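Local coordinates for protein metalloregulator ScaR (Streptococcus gordonii, PDB 3HRS) that acts as a manganese-activated transcriptional repressor of the DtxR/MntR family, a homodimer that probably binds DNA once its metal sites are filled, at residues G64-S69 / G132-E137; G150-A155 / I209-I214. All coordinates share one frame; numbering follows the deposited sequence.

Interaction 1. Residues G64-S69 / G132-E137; sequences GLKLVS and GELLVE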
ATOM      1  N   GLY A  64       2.320  17.095 -19.099  1.00 51.27           N
ATOM      2  CA  GLY A  64       2.550  15.686 -19.396  1.00 59.45           C
ATOM      3  C   GLY A  64       3.788  15.060 -18.727  1.00 62.46           C
ATOM      4  O   GLY A  64       3.673  14.103 -17.962  1.00 57.92           O
ATOM      5  N   LEU A  65       4.967  15.598 -19.030  1.00 53.13           N
ATOM      6  CA  LEU A  65       6.198  15.194 -18.384  1.00 45.29           C
ATOM      7  C   LEU A  65       6.105  15.224 -16.859  1.00 58.37           C
ATOM      8  O   LEU A  65       6.582  14.315 -16.168  1.00 64.10           O
ATOM      9  CB  LEU A  65       7.346  16.091 -18.834  1.00 48.58           C
ATOM     10  CG  LEU A  65       8.053  15.577 -20.098  1.00 54.33           C
ATOM     11  CD1 LEU A  65       7.234  14.462 -20.741  1.00 59.01           C
ATOM     12  CD2 LEU A  65       8.304  16.707 -21.095  1.00 48.26           C
ATOM     13  N   LYS A  66       5.499  16.263 -16.318  1.00 54.01           N
ATOM     14  CA  LYS A  66       5.428  16.335 -14.884  1.00 58.09           C
ATOM     15  C   LYS A  66       4.644  15.124 -14.353  1.00 66.07           C
ATOM     16  O   LYS A  66       4.965  14.588 -13.278  1.00 65.59           O
ATOM     17  CB  LYS A  66       4.821  17.665 -14.432  1.00 58.06           C
ATOM     18  CG  LYS A  66       5.879  18.734 -14.105  1.00 62.02           C
ATOM     19  CD  LYS A  66       5.219  20.003 -13.509  1.00 73.55           C
ATOM     20  CE  LYS A  66       6.269  20.998 -13.002  1.00 81.99           C
ATOM     21  NZ  LYS A  66       7.583  20.863 -13.744  1.00 79.78           N
ATOM     22  N   LEU A  67       3.651  14.668 -15.121  1.00 59.37           N
ATOM     23  CA  LEU A  67       2.847  13.514 -14.716  1.00 45.20           C
ATOM     24  C   LEU A  67       3.636  12.239 -14.849  1.00 55.91           C
ATOM     25  O   LEU A  67       3.619  11.396 -13.947  1.00 68.82           O
ATOM     26  CB  LEU A  67       1.647  13.349 -15.605  1.00 44.93           C
ATOM     27  CG  LEU A  67       0.313  12.934 -14.998  1.00 49.98           C
ATOM     28  CD1 LEU A  67      -0.240  11.889 -15.934  1.00 56.43           C
ATOM     29  CD2 LEU A  67       0.399  12.360 -13.605  1.00 48.54           C
ATOM     30  N   VAL A  68       4.283  12.083 -16.001  1.00 51.09           N
ATOM     31  CA  VAL A  68       5.104  10.913 -16.278  1.00 58.93           C
ATOM     32  C   VAL A  68       6.060  10.724 -15.123  1.00 63.44           C
ATOM     33  O   VAL A  68       6.215   9.626 -14.620  1.00 61.02           O
ATOM     34  CB  VAL A  68       5.903  11.060 -17.607  1.00 56.87           C
ATOM     35  CG1 VAL A  68       7.065  10.059 -17.659  1.00 53.01           C
ATOM     36  CG2 VAL A  68       4.981  10.861 -18.808  1.00 54.06           C
ATOM     37  N   SER A  69       6.678  11.825 -14.706  1.00 65.23           N
ATOM     38  CA  SER A  69       7.610  11.840 -13.589  1.00 61.90           C
ATOM     39  C   SER A  69       6.980  11.255 -12.320  1.00 66.19           C
ATOM     40  O   SER A  69       7.517  10.317 -11.732  1.00 62.71           O
ATOM     41  CB  SER A  69       8.111  13.270 -13.370  1.00 61.46           C
ATOM     42  OG  SER A  69       8.897  13.399 -12.211  1.00 57.69           O
ATOM     43  N   GLY A 132       8.127  16.718  -8.505  1.00 53.74           N
ATOM     44  CA  GLY A 132       8.114  17.877  -9.385  1.00 66.38           C
ATOM     45  C   GLY A 132       9.264  18.084 -10.382  1.00 72.83           C
ATOM     46  O   GLY A 132       9.120  18.803 -11.352  1.00 79.24           O
ATOM     47  N   GLU A 133      10.417  17.485 -10.148  1.00 74.07           N
ATOM     48  CA  GLU A 133      11.496  17.562 -11.117  1.00 78.27           C
ATOM     49  C   GLU A 133      11.222  16.548 -12.245  1.00 83.16           C
ATOM     50  O   GLU A 133      10.342  15.691 -12.134  1.00 78.78           O
ATOM     51  CB  GLU A 133      12.854  17.351 -10.426  1.00 88.18           C
ATOM     52  CG  GLU A 133      13.966  16.703 -11.271  1.00 97.53           C
ATOM     53  CD  GLU A 133      15.000  15.947 -10.418  1.00103.29           C
ATOM     54  OE1 GLU A 133      16.113  15.676 -10.927  1.00111.11           O
ATOM     55  OE2 GLU A 133      14.696  15.616  -9.247  1.00 95.47           O
ATOM     56  N   LEU A 134      11.953  16.656 -13.345  1.00 87.24           N
ATOM     57  CA  LEU A 134      11.605  15.880 -14.522  1.00 82.45           C
ATOM     58  C   LEU A 134      12.471  14.651 -14.691  1.00 75.65           C
ATOM     59  O   LEU A 134      13.697  14.715 -14.580  1.00 68.81           O
ATOM     60  CB  LEU A 134      11.673  16.751 -15.774  1.00 82.08           C
ATOM     61  CG  LEU A 134      10.413  17.592 -16.008  1.00 87.59           C
ATOM     62  CD1 LEU A 134      10.108  18.452 -14.788  1.00 90.63           C
ATOM     63  CD2 LEU A 134      10.526  18.449 -17.274  1.00 79.72           C
ATOM     64  N   LEU A 135      11.826  13.529 -14.976  1.00 68.29           N
ATOM     65  CA  LEU A 135      12.570  12.319 -15.270  1.00 56.15           C
ATOM     66  C   LEU A 135      13.710  12.597 -16.250  1.00 61.75           C
ATOM     67  O   LEU A 135      13.479  13.018 -17.396  1.00 59.48           O
ATOM     68  CB  LEU A 135      11.652  11.217 -15.805  1.00 51.89           C
ATOM     69  CG  LEU A 135      12.377   9.878 -16.009  1.00 53.90           C
ATOM     70  CD1 LEU A 135      13.478   9.786 -14.980  1.00 46.75           C
ATOM     71  CD2 LEU A 135      11.414   8.671 -15.940  1.00 50.60           C
ATOM     72  N   VAL A 136      14.931  12.351 -15.777  1.00 63.05           N
ATOM     73  CA  VAL A 136      16.135  12.452 -16.591  1.00 65.83           C
ATOM     74  C   VAL A 136      17.006  11.270 -16.227  1.00 65.08           C
ATOM     75  O   VAL A 136      17.728  11.305 -15.224  1.00 61.79           O
ATOM     76  CB  VAL A 136      16.919  13.744 -16.278  1.00 65.08           C
ATOM     77  CG1 VAL A 136      18.297  13.724 -16.931  1.00 57.26           C
ATOM     78  CG2 VAL A 136      16.147  14.947 -16.712  1.00 59.74           C
ATOM     79  N   GLU A 137      16.943  10.220 -17.034  1.00 63.57           N
ATOM     80  CA  GLU A 137      17.637   8.984 -16.696  1.00 57.22           C
ATOM     81  C   GLU A 137      19.149   9.120 -16.546  1.00 59.01           C
ATOM     82  O   GLU A 137      19.794   9.721 -17.373  1.00 60.20           O
ATOM     83  CB  GLU A 137      17.284   7.874 -17.683  1.00 53.89           C
ATOM     84  CG  GLU A 137      15.778   7.671 -17.807  1.00 60.15           C
ATOM     85  CD  GLU A 137      15.204   6.636 -16.852  1.00 68.71           C
ATOM     86  OE1 GLU A 137      14.045   6.224 -17.074  1.00 80.49           O
ATOM     87  OE2 GLU A 137      15.890   6.223 -15.895  1.00 62.18           O
TER
HETATM   88  O   HOH W   1       9.139  13.467 -16.788  1.00 57.43           O
HETATM   89  O   HOH W   2       7.296  14.108  -9.952  1.00 68.78           O
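Ser-69 reaches from the helical segment 64-69 to the loop 132-137 and gives its hydroxyl proton to the backbone of Glu-133: OG lies 2.7 Å from Glu-133 O and meets the carbonyl nearly end-on, at a C=O...OG angle of 165°. Its OG is held anti to the backbone N (chi1 173°), which turns the hydroxyl off the helix toward the loop. A water 2.9 Å from Ser-69 OG donates to that oxygen and accepts from Gly-132 N, so two bonds grip the hydroxyl. One turn earlier, a second water joins Leu-65 O to Leu-135 N, the latter bond being weak. Alongside these polar links the loop lays Leu-134 beside the helix. Its CD2 approaches Leu-65 CB at 4.3 Å, a loose apolar contact, while CD1 lies 3.6 Å from Lys-66 NZ, the two side chains slanting across each other. Lys-66, bent at chi4, ends near Gly-132 O. Glu-133 bonds Ala-130 N through OE2. The contact lays the loop that follows helix 106-115 along the start of helix 62-84, with Leu-135 packed on Tyr-12 of helix 4-13 and on Tyr-72, and Leu-65 on Leu-60 of strand 57-60.

Interaction 2. Residues G150-A155 / I209-I214; sequences GDYILA and IYVEKI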
ATOM      1  N   GLY A 150      34.907  -4.134 -25.267  1.00128.93           N
ATOM      2  CA  GLY A 150      35.561  -4.258 -23.974  1.00136.25           C
ATOM      3  C   GLY A 150      34.645  -4.255 -22.752  1.00136.39           C
ATOM      4  O   GLY A 150      33.461  -4.598 -22.829  1.00134.88           O
ATOM      5  N   ASP A 151      35.206  -3.857 -21.614  1.00133.12           N
ATOM      6  CA  ASP A 151      34.513  -3.946 -20.339  1.00128.26           C
ATOM      7  C   ASP A 151      33.418  -2.892 -20.200  1.00124.86           C
ATOM      8  O   ASP A 151      33.557  -1.773 -20.693  1.00133.42           O
ATOM      9  CB  ASP A 151      35.520  -3.867 -19.187  1.00129.36           C
ATOM     10  CG  ASP A 151      36.357  -5.129 -19.064  1.00134.31           C
ATOM     11  OD1 ASP A 151      35.939  -6.057 -18.337  1.00124.82           O
ATOM     12  OD2 ASP A 151      37.437  -5.194 -19.699  1.00147.40           O
ATOM     13  N   TYR A 152      32.330  -3.273 -19.530  1.00112.60           N
ATOM     14  CA  TYR A 152      31.160  -2.416 -19.339  1.00103.91           C
ATOM     15  C   TYR A 152      30.444  -2.745 -18.016  1.00102.93           C
ATOM     16  O   TYR A 152      30.433  -3.899 -17.580  1.00107.19           O
ATOM     17  CB  TYR A 152      30.172  -2.607 -20.490  1.00 98.16           C
ATOM     18  CG  TYR A 152      30.398  -1.723 -21.701  1.00105.93           C
ATOM     19  CD1 TYR A 152      31.273  -2.098 -22.721  1.00109.48           C
ATOM     20  CD2 TYR A 152      29.707  -0.526 -21.844  1.00109.29           C
ATOM     21  CE1 TYR A 152      31.467  -1.292 -23.835  1.00109.15           C
ATOM     22  CE2 TYR A 152      29.893   0.284 -22.955  1.00111.38           C
ATOM     23  CZ  TYR A 152      30.776  -0.102 -23.948  1.00108.88           C
ATOM     24  OH  TYR A 152      30.948   0.708 -25.051  1.00106.02           O
ATOM     25  N   ILE A 153      29.851  -1.741 -17.371  1.00 95.76           N
ATOM     26  CA  ILE A 153      28.944  -2.018 -16.259  1.00 95.73           C
ATOM     27  C   ILE A 153      27.522  -2.164 -16.776  1.00 84.18           C
ATOM     28  O   ILE A 153      27.066  -1.372 -17.607  1.00 76.12           O
ATOM     29  CB  ILE A 153      28.896  -0.896 -15.221  1.00107.76           C
ATOM     30  CG1 ILE A 153      30.238  -0.186 -15.088  1.00118.26           C
ATOM     31  CG2 ILE A 153      28.473  -1.453 -13.880  1.00112.20           C
ATOM     32  CD1 ILE A 153      30.185   0.958 -14.060  1.00119.33           C
ATOM     33  N   LEU A 154      26.819  -3.176 -16.289  1.00 81.75           N
ATOM     34  CA  LEU A 154      25.406  -3.324 -16.612  1.00 78.12           C
ATOM     35  C   LEU A 154      24.607  -2.412 -15.701  1.00 75.77           C
ATOM     36  O   LEU A 154      24.201  -2.812 -14.613  1.00 73.39           O
ATOM     37  CB  LEU A 154      24.964  -4.760 -16.404  1.00 84.44           C
ATOM     38  CG  LEU A 154      23.584  -5.009 -16.979  1.00 88.67           C
ATOM     39  CD1 LEU A 154      23.430  -4.110 -18.171  1.00 91.63           C
ATOM     40  CD2 LEU A 154      23.462  -6.468 -17.369  1.00 95.49           C
ATOM     41  N   ALA A 155      24.367  -1.184 -16.151  1.00 76.60           N
ATOM     42  CA  ALA A 155      23.872  -0.141 -15.254  1.00 66.78           C
ATOM     43  C   ALA A 155      22.364  -0.109 -15.058  1.00 71.68           C
ATOM     44  O   ALA A 155      21.902   0.124 -13.944  1.00 83.86           O
ATOM     45  CB  ALA A 155      24.390   1.211 -15.661  1.00 57.85           C
ATOM     46  N   ILE A 209      18.911  -3.146 -22.512  1.00 86.97           N
ATOM     47  CA  ILE A 209      19.921  -3.281 -21.487  1.00 78.89           C
ATOM     48  C   ILE A 209      20.812  -2.056 -21.583  1.00 79.14           C
ATOM     49  O   ILE A 209      21.241  -1.668 -22.678  1.00 83.26           O
ATOM     50  CB  ILE A 209      20.741  -4.528 -21.775  1.00 87.10           C
ATOM     51  CG1 ILE A 209      19.990  -5.756 -21.294  1.00 89.96           C
ATOM     52  CG2 ILE A 209      22.117  -4.446 -21.154  1.00 88.73           C
ATOM     53  CD1 ILE A 209      20.434  -6.990 -22.027  1.00 97.35           C
ATOM     54  N   TYR A 210      21.090  -1.427 -20.453  1.00 71.23           N
ATOM     55  CA  TYR A 210      21.823  -0.177 -20.494  1.00 75.59           C
ATOM     56  C   TYR A 210      23.182  -0.328 -19.842  1.00 78.91           C
ATOM     57  O   TYR A 210      23.274  -0.832 -18.713  1.00 81.37           O
ATOM     58  CB  TYR A 210      21.024   0.907 -19.782  1.00 71.37           C
ATOM     59  CG  TYR A 210      19.717   1.216 -20.441  1.00 73.95           C
ATOM     60  CD1 TYR A 210      18.661   0.319 -20.380  1.00 72.95           C
ATOM     61  CD2 TYR A 210      19.528   2.416 -21.126  1.00 77.53           C
ATOM     62  CE1 TYR A 210      17.443   0.612 -20.975  1.00 74.62           C
ATOM     63  CE2 TYR A 210      18.320   2.717 -21.727  1.00 73.55           C
ATOM     64  CZ  TYR A 210      17.284   1.813 -21.647  1.00 74.81           C
ATOM     65  OH  TYR A 210      16.093   2.104 -22.249  1.00 76.03           O
ATOM     66  N   VAL A 211      24.230   0.117 -20.537  1.00 79.16           N
ATOM     67  CA  VAL A 211      25.591  -0.024 -20.023  1.00 84.97           C
ATOM     68  C   VAL A 211      26.390   1.276 -19.961  1.00 93.55           C
ATOM     69  O   VAL A 211      25.988   2.303 -20.509  1.00 99.62           O
ATOM     70  CB  VAL A 211      26.382  -1.005 -20.852  1.00 85.93           C
ATOM     71  CG1 VAL A 211      25.700  -2.354 -20.824  1.00 88.28           C
ATOM     72  CG2 VAL A 211      26.533  -0.474 -22.286  1.00 83.33           C
ATOM     73  N   GLU A 212      27.527   1.215 -19.281  1.00 93.11           N
ATOM     74  CA  GLU A 212      28.445   2.342 -19.215  1.00 95.46           C
ATOM     75  C   GLU A 212      29.883   1.831 -19.187  1.00101.06           C
ATOM     76  O   GLU A 212      30.252   1.050 -18.309  1.00 97.85           O
ATOM     77  CB  GLU A 212      28.147   3.230 -18.004  1.00 87.60           C
ATOM     78  CG  GLU A 212      27.551   4.579 -18.379  1.00 91.10           C
ATOM     79  CD  GLU A 212      26.070   4.655 -18.120  1.00101.90           C
ATOM     80  OE1 GLU A 212      25.544   3.712 -17.509  1.00104.15           O
ATOM     81  OE2 GLU A 212      25.430   5.654 -18.515  1.00108.19           O
ATOM     82  N   LYS A 213      30.687   2.269 -20.157  1.00113.26           N
ATOM     83  CA  LYS A 213      32.010   1.679 -20.391  1.00126.78           C
ATOM     84  C   LYS A 213      32.941   1.896 -19.219  1.00131.28           C
ATOM     85  O   LYS A 213      33.356   3.022 -18.946  1.00135.01           O
ATOM     86  CB  LYS A 213      32.664   2.235 -21.662  1.00137.78           C
ATOM     87  CG  LYS A 213      34.111   1.763 -21.854  1.00154.00           C
ATOM     88  CD  LYS A 213      34.971   2.796 -22.587  1.00163.69           C
ATOM     89  CE  LYS A 213      35.261   4.033 -21.721  1.00165.84           C
ATOM     90  NZ  LYS A 213      36.394   3.853 -20.760  1.00167.10           N
ATOM     91  N   ILE A 214      33.269   0.810 -18.530  1.00131.26           N
ATOM     92  CA  ILE A 214      34.213   0.879 -17.431  1.00134.59           C
ATOM     93  C   ILE A 214      35.623   0.640 -17.973  1.00138.08           C
ATOM     94  O   ILE A 214      36.559   1.381 -17.660  1.00138.98           O
ATOM     95  CB  ILE A 214      33.847  -0.116 -16.301  1.00136.46           C
ATOM     96  CG1 ILE A 214      35.079  -0.465 -15.468  1.00146.47           C
ATOM     97  CG2 ILE A 214      33.249  -1.380 -16.871  1.00134.35           C
ATOM     98  CD1 ILE A 214      34.937  -1.757 -14.693  1.00149.23           C
ATOM     99  OXT ILE A 214      35.853  -0.276 -18.769  1.00139.41           O
TER
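Val-211 and Leu-154, a non-hydrogen-bonded antiparallel pair, meet through Val-211 CG1 and Leu-154 CD1 at 3.9 Å, and the same leucine methyl also touches Ile-209 CG2. With CG anti to the backbone N (chi1 -169°), the end of Leu-154 comes close to the 209-212 strand. Val-211 CG2, set between its backbone N and carbonyl carbon, faces the CD2-CE2 side of the Tyr-152 ring obliquely. Over one face of that ring comes the backbone of Lys-213: its CA sits 3.8 Å from the centroid, 26° off the normal, a CH-pi contact. The tyrosine hydroxyl ends on Glu-148 O. These residues lie in the five-stranded antiparallel sheet of the SH3-like FeoA domain, where strand 150-157 has 209-212 on one side and 177-184 on the other. Ile-153 and Glu-212 form the hydrogen-bonded pair: Ile-153 N to Glu-212 O (3.0 Å) is nearly straight at 175°, although the donor stands above the carbonyl plane, whereas Glu-212 N reaches Ile-153 O in plane. Ala-155 N completes the ladder by bonding Tyr-210 O at 2.8 Å. Toward the chain terminus, Ile-214 CG2 packs against Ile-153 CG1 (3.7 Å), the side chains crossing at about a right angle. Beyond it Ile-214 N makes a weak bond to Asp-151 O, and at the other end Tyr-210 OH bonds His-158 NE2.

Overall arrangement
The two contacts follow one another along the chain: all of interaction 1 precedes interaction 2 in the sequence, and their centres lie 25 Å apart, with nearest atoms about 7 Å apart and without contact between them. They share no helix or strand. Interaction 1 belongs to the helical part of the chain, on helix 62-84, whereas interaction 2 pairs the first and last strands of the FeoA sheet. The chain leaving the 132-137 loop runs on to strand 150-157, linking the two regions. Residues seen to bind zinc in this protein lie near both: the side chain of Leu-135 is about 11 Å and that of Tyr-210 about 10 Å from that of Asp-159, part of a site that holds no metal in this apo chain.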